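Long-range contacts in extracellular invertase (Aspergillus kawachii, PDB 5XH8), which probably hydrolyses sucrose and transfers its fructosyl unit to other sugars, yielding fructooligosaccharides such as 1-kestose: residues V500-T505 and S518-K523; V346-D351 and S562-S567. One frame throughout, in Å; residues are numbered along the deposited sequence.

Extracellular invertase pairs a beta-propeller with a beta-sandwich, the two-domain plan of glycoside hydrolase family 32, and the two contacts follow that division. Interaction 1 joins the neighbouring strands 497-501 and 520-523 at one edge of a sheet in the C-terminal domain. Interaction 2 bridges domains, setting the end of propeller strand 341-348 against strand 559-564 of the other sandwich sheet. Along the chain, interaction 1 is nested within the long loop that interaction 2 closes. Their centres lie about 12 Å apart, and polar bonds connect them: Glu520 OE2 to Thr563 OG1, and Arg502 NH1 to Trp564 O. Strand 559-564 is thus held by both the propeller and the facing sheet.

Interaction 1: V500-T505 and S518-K523; sequences VDRSNT and SAEAGK
The guanidinium of Arg502 meets the segment 518-523 in two ways, at its edge and over one face. At the edge, in plane, sits the carbonyl oxygen of Ser518, gripped side-on by two nitrogens. Arg502 NE lies 2.9 Å from Ser518 O, nearly along the C=O axis, whereas NH2 reaches the same oxygen from a direction tilted off the carbonyl plane. Neither bond is straight, both bending by some 35° at the hydrogen, the price of two donors sharing one acceptor. Over one face, toward its rim, stands Glu520 OE2. The carboxylate is turned 50° from the guanidinium plane, and the separation of Arg502 NH2 from Glu520 OE2 is 3.8 Å, a long salt bridge in which no N-H points at the oxygen. With Glu520 CG beside the backbone N (chi1 -64°), CG comes to 4.0 Å from Arg502 NE, and the bend at chi2 turns the carboxylate over the guanidinium. Glu520 has firmer partners outside, Thr563 OG1 and the backbone N of Phe316; Arg502 also meets Asp516 and the carbonyl of Trp564.

Beneath these side chains the backbones pair. Val500 N donates to Glu520 O at 2.8 Å, and Glu520 N returns a bond to Val500 O at 3.1 Å, both almost straight. The CB atoms of Val500 and Glu520 lie 4.1 Å apart on the face turned to Leu561. Past the pair, Asp501 OD1 receives both N and OG of Ser503, turning the chain away in an Asx turn. The whole exemplifies a hydrogen-bonded antiparallel pair at the margin of a beta-sandwich sheet, its loop end tied by an arginine to a backbone carbonyl.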
ATOM      1  N   VAL A 500     -16.806  26.104  34.742  1.00 31.78           N
ATOM      2  CA  VAL A 500     -17.364  25.037  35.548  1.00 30.71           C
ATOM      3  C   VAL A 500     -16.314  24.755  36.624  1.00 31.13           C
ATOM      4  O   VAL A 500     -15.217  24.251  36.336  1.00 30.13           O
ATOM      5  CB  VAL A 500     -17.692  23.765  34.733  1.00 30.68           C
ATOM      6  CG1 VAL A 500     -18.411  22.753  35.612  1.00 31.47           C
ATOM      7  CG2 VAL A 500     -18.560  24.094  33.521  1.00 30.77           C
ATOM      8  N   ASP A 501     -16.638  25.132  37.856  1.00 32.63           N
ATOM      9  CA  ASP A 501     -15.807  24.785  39.024  1.00 33.82           C
ATOM     10  C   ASP A 501     -16.187  23.381  39.521  1.00 31.10           C
ATOM     11  O   ASP A 501     -17.314  23.143  39.985  1.00 32.50           O
ATOM     12  CB  ASP A 501     -16.026  25.814  40.127  1.00 35.90           C
ATOM     13  CG  ASP A 501     -15.183  25.558  41.373  1.00 37.51           C
ATOM     14  OD1 ASP A 501     -14.489  24.515  41.524  1.00 35.32           O
ATOM     15  OD2 ASP A 501     -15.250  26.447  42.235  1.00 41.59           O
ATOM     16  N   ARG A 502     -15.224  22.467  39.443  1.00 29.69           N
ATOM     17  CA  ARG A 502     -15.420  21.076  39.839  1.00 30.90           C
ATOM     18  C   ARG A 502     -14.628  20.673  41.092  1.00 30.84           C
ATOM     19  O   ARG A 502     -14.607  19.482  41.470  1.00 29.03           O
ATOM     20  CB  ARG A 502     -15.076  20.147  38.647  1.00 29.94           C
ATOM     21  CG  ARG A 502     -16.051  20.278  37.483  1.00 29.41           C
ATOM     22  CD  ARG A 502     -15.854  19.196  36.426  1.00 29.40           C
ATOM     23  NE  ARG A 502     -14.479  19.210  35.927  1.00 29.18           N
ATOM     24  CZ  ARG A 502     -13.862  18.212  35.295  1.00 29.05           C
ATOM     25  NH1 ARG A 502     -14.486  17.073  35.004  1.00 27.18           N
ATOM     26  NH2 ARG A 502     -12.598  18.384  34.923  1.00 29.21           N
ATOM     27  N   SER A 503     -14.007  21.644  41.763  1.00 29.98           N
ATOM     28  CA  SER A 503     -13.224  21.339  42.962  1.00 31.02           C
ATOM     29  C   SER A 503     -14.015  20.566  44.033  1.00 31.14           C
ATOM     30  O   SER A 503     -13.442  19.741  44.707  1.00 33.48           O
ATOM     31  CB  SER A 503     -12.628  22.615  43.566  1.00 32.35           C
ATOM     32  OG  SER A 503     -13.655  23.526  43.912  1.00 31.90           O
ATOM     33  N   ASN A 504     -15.323  20.784  44.144  1.00 32.35           N
ATOM     34  CA  ASN A 504     -16.166  20.104  45.144  1.00 32.61           C
ATOM     35  C   ASN A 504     -17.190  19.120  44.562  1.00 33.24           C
ATOM     36  O   ASN A 504     -18.034  18.607  45.311  1.00 31.49           O
ATOM     37  CB  ASN A 504     -16.897  21.191  45.972  1.00 36.07           C
ATOM     38  CG  ASN A 504     -17.463  20.672  47.297  1.00 37.58           C
ATOM     39  OD1 ASN A 504     -18.631  20.930  47.639  1.00 38.60           O
ATOM     40  ND2 ASN A 504     -16.645  19.965  48.051  1.00 35.37           N
ATOM     41  N   THR A 505     -17.113  18.835  43.244  1.00 32.43           N
ATOM     42  CA  THR A 505     -18.155  18.087  42.513  1.00 28.35           C
ATOM     43  C   THR A 505     -18.310  16.666  43.029  1.00 28.06           C
ATOM     44  O   THR A 505     -19.435  16.197  43.206  1.00 26.66           O
ATOM     45  CB  THR A 505     -17.859  18.039  40.982  1.00 29.89           C
ATOM     46  OG1 THR A 505     -18.006  19.340  40.416  1.00 28.37           O
ATOM     47  CG2 THR A 505     -18.782  17.076  40.241  1.00 29.34           C
ATOM     48  N   SER A 518     -10.302  19.374  37.860  1.00 33.63           N
ATOM     49  CA  SER A 518      -9.922  20.607  37.168  1.00 35.27           C
ATOM     50  C   SER A 518     -11.104  21.421  36.750  1.00 34.05           C
ATOM     51  O   SER A 518     -12.157  20.877  36.403  1.00 33.42           O
ATOM     52  CB  SER A 518      -9.221  20.294  35.837  1.00 37.46           C
ATOM     53  OG  SER A 518      -8.089  19.523  36.041  1.00 47.55           O
ATOM     54  N   ALA A 519     -10.876  22.723  36.675  1.00 33.02           N
ATOM     55  CA  ALA A 519     -11.871  23.655  36.214  1.00 34.02           C
ATOM     56  C   ALA A 519     -11.962  23.504  34.701  1.00 31.46           C
ATOM     57  O   ALA A 519     -10.992  23.125  34.064  1.00 33.61           O
ATOM     58  CB  ALA A 519     -11.491  25.090  36.616  1.00 32.74           C
ATOM     59  N   GLU A 520     -13.147  23.746  34.153  1.00 30.57           N
ATOM     60  CA  GLU A 520     -13.362  23.796  32.709  1.00 31.35           C
ATOM     61  C   GLU A 520     -13.764  25.228  32.434  1.00 32.89           C
ATOM     62  O   GLU A 520     -14.423  25.859  33.279  1.00 32.72           O
ATOM     63  CB  GLU A 520     -14.482  22.838  32.274  1.00 29.94           C
ATOM     64  CG  GLU A 520     -14.195  21.346  32.524  1.00 30.55           C
ATOM     65  CD  GLU A 520     -13.650  20.561  31.316  1.00 30.37           C
ATOM     66  OE1 GLU A 520     -13.177  21.173  30.341  1.00 28.45           O
ATOM     67  OE2 GLU A 520     -13.660  19.309  31.368  1.00 30.98           O
ATOM     68  N   ALA A 521     -13.389  25.733  31.265  1.00 33.72           N
ATOM     69  CA  ALA A 521     -13.684  27.114  30.893  1.00 34.63           C
ATOM     70  C   ALA A 521     -13.811  27.263  29.399  1.00 34.11           C
ATOM     71  O   ALA A 521     -13.098  26.589  28.647  1.00 34.06           O
ATOM     72  CB  ALA A 521     -12.569  28.034  31.396  1.00 34.63           C
ATOM     73  N   GLY A 522     -14.707  28.154  28.974  1.00 33.23           N
ATOM     74  CA  GLY A 522     -14.725  28.657  27.608  1.00 34.82           C
ATOM     75  C   GLY A 522     -15.077  30.139  27.481  1.00 37.32           C
ATOM     76  O   GLY A 522     -15.857  30.660  28.266  1.00 37.25           O
ATOM     77  N   LYS A 523     -14.494  30.799  26.482  1.00 39.38           N
ATOM     78  CA  LYS A 523     -14.738  32.221  26.187  1.00 39.09           C
ATOM     79  C   LYS A 523     -16.111  32.439  25.577  1.00 38.99           C
ATOM     80  O   LYS A 523     -16.522  31.701  24.666  1.00 32.70           O
ATOM     81  CB  LYS A 523     -13.728  32.760  25.175  1.00 42.16           C
ATOM     82  CG  LYS A 523     -12.288  32.734  25.642  1.00 48.48           C
ATOM     83  CD  LYS A 523     -11.967  33.891  26.567  1.00 50.53           C
ATOM     84  CE  LYS A 523     -12.021  35.232  25.848  1.00 49.62           C
ATOM     85  NZ  LYS A 523     -11.209  36.219  26.609  1.00 50.81           N
TER

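Interaction 2: V346-D351 and S562-S567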
ATOM      1  N   VAL A 346     -20.050  15.517  18.843  1.00 22.91           N
ATOM      2  CA  VAL A 346     -18.756  15.682  19.483  1.00 22.22           C
ATOM      3  C   VAL A 346     -18.482  14.500  20.424  1.00 22.88           C
ATOM      4  O   VAL A 346     -19.387  14.023  21.083  1.00 22.83           O
ATOM      5  CB  VAL A 346     -18.745  16.986  20.300  1.00 21.74           C
ATOM      6  CG1 VAL A 346     -17.425  17.174  21.059  1.00 22.11           C
ATOM      7  CG2 VAL A 346     -18.990  18.175  19.379  1.00 22.46           C
ATOM      8  N   TRP A 347     -17.232  14.054  20.483  1.00 21.56           N
ATOM      9  CA  TRP A 347     -16.821  12.999  21.405  1.00 22.45           C
ATOM     10  C   TRP A 347     -16.446  13.626  22.740  1.00 21.65           C
ATOM     11  O   TRP A 347     -15.738  14.627  22.763  1.00 22.40           O
ATOM     12  CB  TRP A 347     -15.588  12.277  20.853  1.00 21.73           C
ATOM     13  CG  TRP A 347     -14.977  11.170  21.662  1.00 21.27           C
ATOM     14  CD1 TRP A 347     -15.625  10.172  22.310  1.00 21.10           C
ATOM     15  CD2 TRP A 347     -13.578  10.932  21.854  1.00 21.55           C
ATOM     16  NE1 TRP A 347     -14.724   9.327  22.894  1.00 22.28           N
ATOM     17  CE2 TRP A 347     -13.457   9.771  22.636  1.00 21.89           C
ATOM     18  CE3 TRP A 347     -12.411  11.595  21.444  1.00 21.84           C
ATOM     19  CZ2 TRP A 347     -12.220   9.247  23.016  1.00 21.34           C
ATOM     20  CZ3 TRP A 347     -11.183  11.080  21.828  1.00 22.15           C
ATOM     21  CH2 TRP A 347     -11.093   9.920  22.603  1.00 22.10           C
ATOM     22  N   LEU A 348     -16.875  13.001  23.831  1.00 21.37           N
ATOM     23  CA  LEU A 348     -16.395  13.337  25.176  1.00 21.04           C
ATOM     24  C   LEU A 348     -15.632  12.131  25.696  1.00 21.72           C
ATOM     25  O   LEU A 348     -16.229  11.144  26.159  1.00 21.92           O
ATOM     26  CB  LEU A 348     -17.563  13.687  26.105  1.00 22.30           C
ATOM     27  CG  LEU A 348     -17.187  14.259  27.496  1.00 21.54           C
ATOM     28  CD1 LEU A 348     -16.547  15.623  27.327  1.00 22.32           C
ATOM     29  CD2 LEU A 348     -18.402  14.348  28.436  1.00 22.14           C
ATOM     30  N   SER A 349     -14.309  12.193  25.574  1.00 21.23           N
ATOM     31  CA  SER A 349     -13.455  11.147  26.076  1.00 21.93           C
ATOM     32  C   SER A 349     -13.669  10.950  27.575  1.00 21.55           C
ATOM     33  O   SER A 349     -13.733  11.929  28.337  1.00 20.64           O
ATOM     34  CB  SER A 349     -11.978  11.477  25.834  1.00 22.48           C
ATOM     35  OG  SER A 349     -11.147  10.583  26.570  1.00 22.75           O
ATOM     36  N   GLY A 350     -13.769   9.695  27.985  1.00 22.71           N
ATOM     37  CA  GLY A 350     -14.077   9.354  29.378  1.00 24.52           C
ATOM     38  C   GLY A 350     -12.886   9.381  30.325  1.00 26.02           C
ATOM     39  O   GLY A 350     -13.087   9.372  31.538  1.00 26.46           O
ATOM     40  N   ASP A 351     -11.657   9.377  29.786  1.00 24.90           N
ATOM     41  CA  ASP A 351     -10.474   9.145  30.593  1.00 25.44           C
ATOM     42  C   ASP A 351      -9.304  10.065  30.220  1.00 25.72           C
ATOM     43  O   ASP A 351      -8.142   9.644  30.237  1.00 25.02           O
ATOM     44  CB  ASP A 351     -10.077   7.650  30.487  1.00 25.88           C
ATOM     45  CG  ASP A 351      -9.783   7.215  29.064  1.00 25.70           C
ATOM     46  OD1 ASP A 351      -9.771   8.070  28.148  1.00 24.67           O
ATOM     47  OD2 ASP A 351      -9.595   6.006  28.854  1.00 27.73           O
ATOM     48  N   SER A 562     -18.670  21.245  27.574  1.00 26.39           N
ATOM     49  CA  SER A 562     -19.138  19.978  28.140  1.00 26.90           C
ATOM     50  C   SER A 562     -18.060  19.277  28.939  1.00 25.57           C
ATOM     51  O   SER A 562     -16.878  19.357  28.614  1.00 25.78           O
ATOM     52  CB  SER A 562     -19.686  19.064  27.043  1.00 27.69           C
ATOM     53  OG  SER A 562     -20.502  19.797  26.157  1.00 28.27           O
ATOM     54  N   THR A 563     -18.479  18.571  29.980  1.00 25.28           N
ATOM     55  CA  THR A 563     -17.538  17.965  30.905  1.00 25.25           C
ATOM     56  C   THR A 563     -18.192  16.855  31.706  1.00 24.13           C
ATOM     57  O   THR A 563     -19.385  16.577  31.526  1.00 23.78           O
ATOM     58  CB  THR A 563     -16.918  19.032  31.838  1.00 27.15           C
ATOM     59  OG1 THR A 563     -15.872  18.446  32.628  1.00 26.42           O
ATOM     60  CG2 THR A 563     -18.002  19.643  32.765  1.00 27.74           C
ATOM     61  N   TRP A 564     -17.392  16.215  32.567  1.00 24.83           N
ATOM     62  CA  TRP A 564     -17.841  15.159  33.472  1.00 23.97           C
ATOM     63  C   TRP A 564     -18.110  15.727  34.874  1.00 24.97           C
ATOM     64  O   TRP A 564     -17.244  16.400  35.449  1.00 23.23           O
ATOM     65  CB  TRP A 564     -16.788  14.047  33.568  1.00 25.61           C
ATOM     66  CG  TRP A 564     -16.573  13.333  32.277  1.00 24.71           C
ATOM     67  CD1 TRP A 564     -15.523  13.479  31.432  1.00 26.24           C
ATOM     68  CD2 TRP A 564     -17.452  12.375  31.677  1.00 24.78           C
ATOM     69  NE1 TRP A 564     -15.695  12.673  30.322  1.00 26.49           N
ATOM     70  CE2 TRP A 564     -16.866  11.976  30.456  1.00 25.58           C
ATOM     71  CE3 TRP A 564     -18.659  11.790  32.069  1.00 24.63           C
ATOM     72  CZ2 TRP A 564     -17.467  11.040  29.600  1.00 24.48           C
ATOM     73  CZ3 TRP A 564     -19.272  10.855  31.206  1.00 25.58           C
ATOM     74  CH2 TRP A 564     -18.661  10.493  29.982  1.00 24.67           C
ATOM     75  N   VAL A 565     -19.304  15.461  35.400  1.00 25.74           N
ATOM     76  CA  VAL A 565     -19.668  15.868  36.759  1.00 27.33           C
ATOM     77  C   VAL A 565     -20.033  14.630  37.573  1.00 27.52           C
ATOM     78  O   VAL A 565     -21.181  14.241  37.664  1.00 29.46           O
ATOM     79  CB  VAL A 565     -20.751  16.974  36.787  1.00 27.64           C
ATOM     80  CG1 VAL A 565     -20.129  18.295  36.388  1.00 26.97           C
ATOM     81  CG2 VAL A 565     -21.950  16.664  35.899  1.00 28.93           C
ATOM     82  N   ARG A 566     -19.011  14.002  38.146  1.00 25.72           N
ATOM     83  CA  ARG A 566     -19.172  12.678  38.698  1.00 26.40           C
ATOM     84  C   ARG A 566     -19.504  12.731  40.214  1.00 27.51           C
ATOM     85  O   ARG A 566     -18.743  12.247  41.048  1.00 27.13           O
ATOM     86  CB  ARG A 566     -17.939  11.831  38.341  1.00 28.35           C
ATOM     87  CG  ARG A 566     -17.933  11.463  36.845  1.00 30.21           C
ATOM     88  CD  ARG A 566     -17.002  10.319  36.393  1.00 33.63           C
ATOM     89  NE  ARG A 566     -15.797  10.894  35.911  1.00 35.99           N
ATOM     90  CZ  ARG A 566     -15.239  10.837  34.702  1.00 30.43           C
ATOM     91  NH1 ARG A 566     -15.640  10.065  33.681  1.00 31.69           N
ATOM     92  NH2 ARG A 566     -14.145  11.558  34.578  1.00 27.70           N
ATOM     93  N   SER A 567     -20.670  13.298  40.539  1.00 28.03           N
ATOM     94  CA  SER A 567     -21.137  13.353  41.932  1.00 28.93           C
ATOM     95  C   SER A 567     -21.525  11.947  42.398  1.00 29.04           C
ATOM     96  O   SER A 567     -22.068  11.136  41.624  1.00 28.86           O
ATOM     97  CB  SER A 567     -22.296  14.352  42.103  1.00 28.28           C
ATOM     98  OG  SER A 567     -23.516  13.831  41.613  1.00 30.15           O
TER
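Leu348 and Trp564 approach from opposite directions across the junction of beta-propeller and beta-sandwich, the domain interface of family 32 enzymes. Leu348 CD2 sits over one indole face in a CH-pi contact, 3.8 Å from the centroid of the Trp564 five-membered ring and 24° off its normal. With CG anti to the backbone N (chi1 -171°), the leucine is directed onto the ring, and its other methyl, CD1, rests against the Ser562 carbonyl. The indole edge is occupied as well: Trp564 NE1 donates to Ser349 O at 2.9 Å, with the oxygen in the ring plane but the donor above the carbonyl plane. Bonded at its rim and covered on a face, the indole is probably fixed in rotation.

On the opposite face lies the Arg566 guanidinium, whose NH1 is 3.5 Å above the indole plane. Farther out, Ser349 OG accepts from Phe353 N, while Leu371 and Thr369 of strand 366-385 pack on Leu348 and Trp564 respectively. The axes of the short pieces 346-348 and 562-564 come no closer than 8.7 Å, too far for backbone pairing, so side chains of 562-567 bridge to the leucine and to backbone carbonyls of 346-351. Gly350 CA approaches Trp564 CZ2 obliquely, and beyond it Arg566 NH1 gives a weak bond to Gly350 O at 3.4 Å.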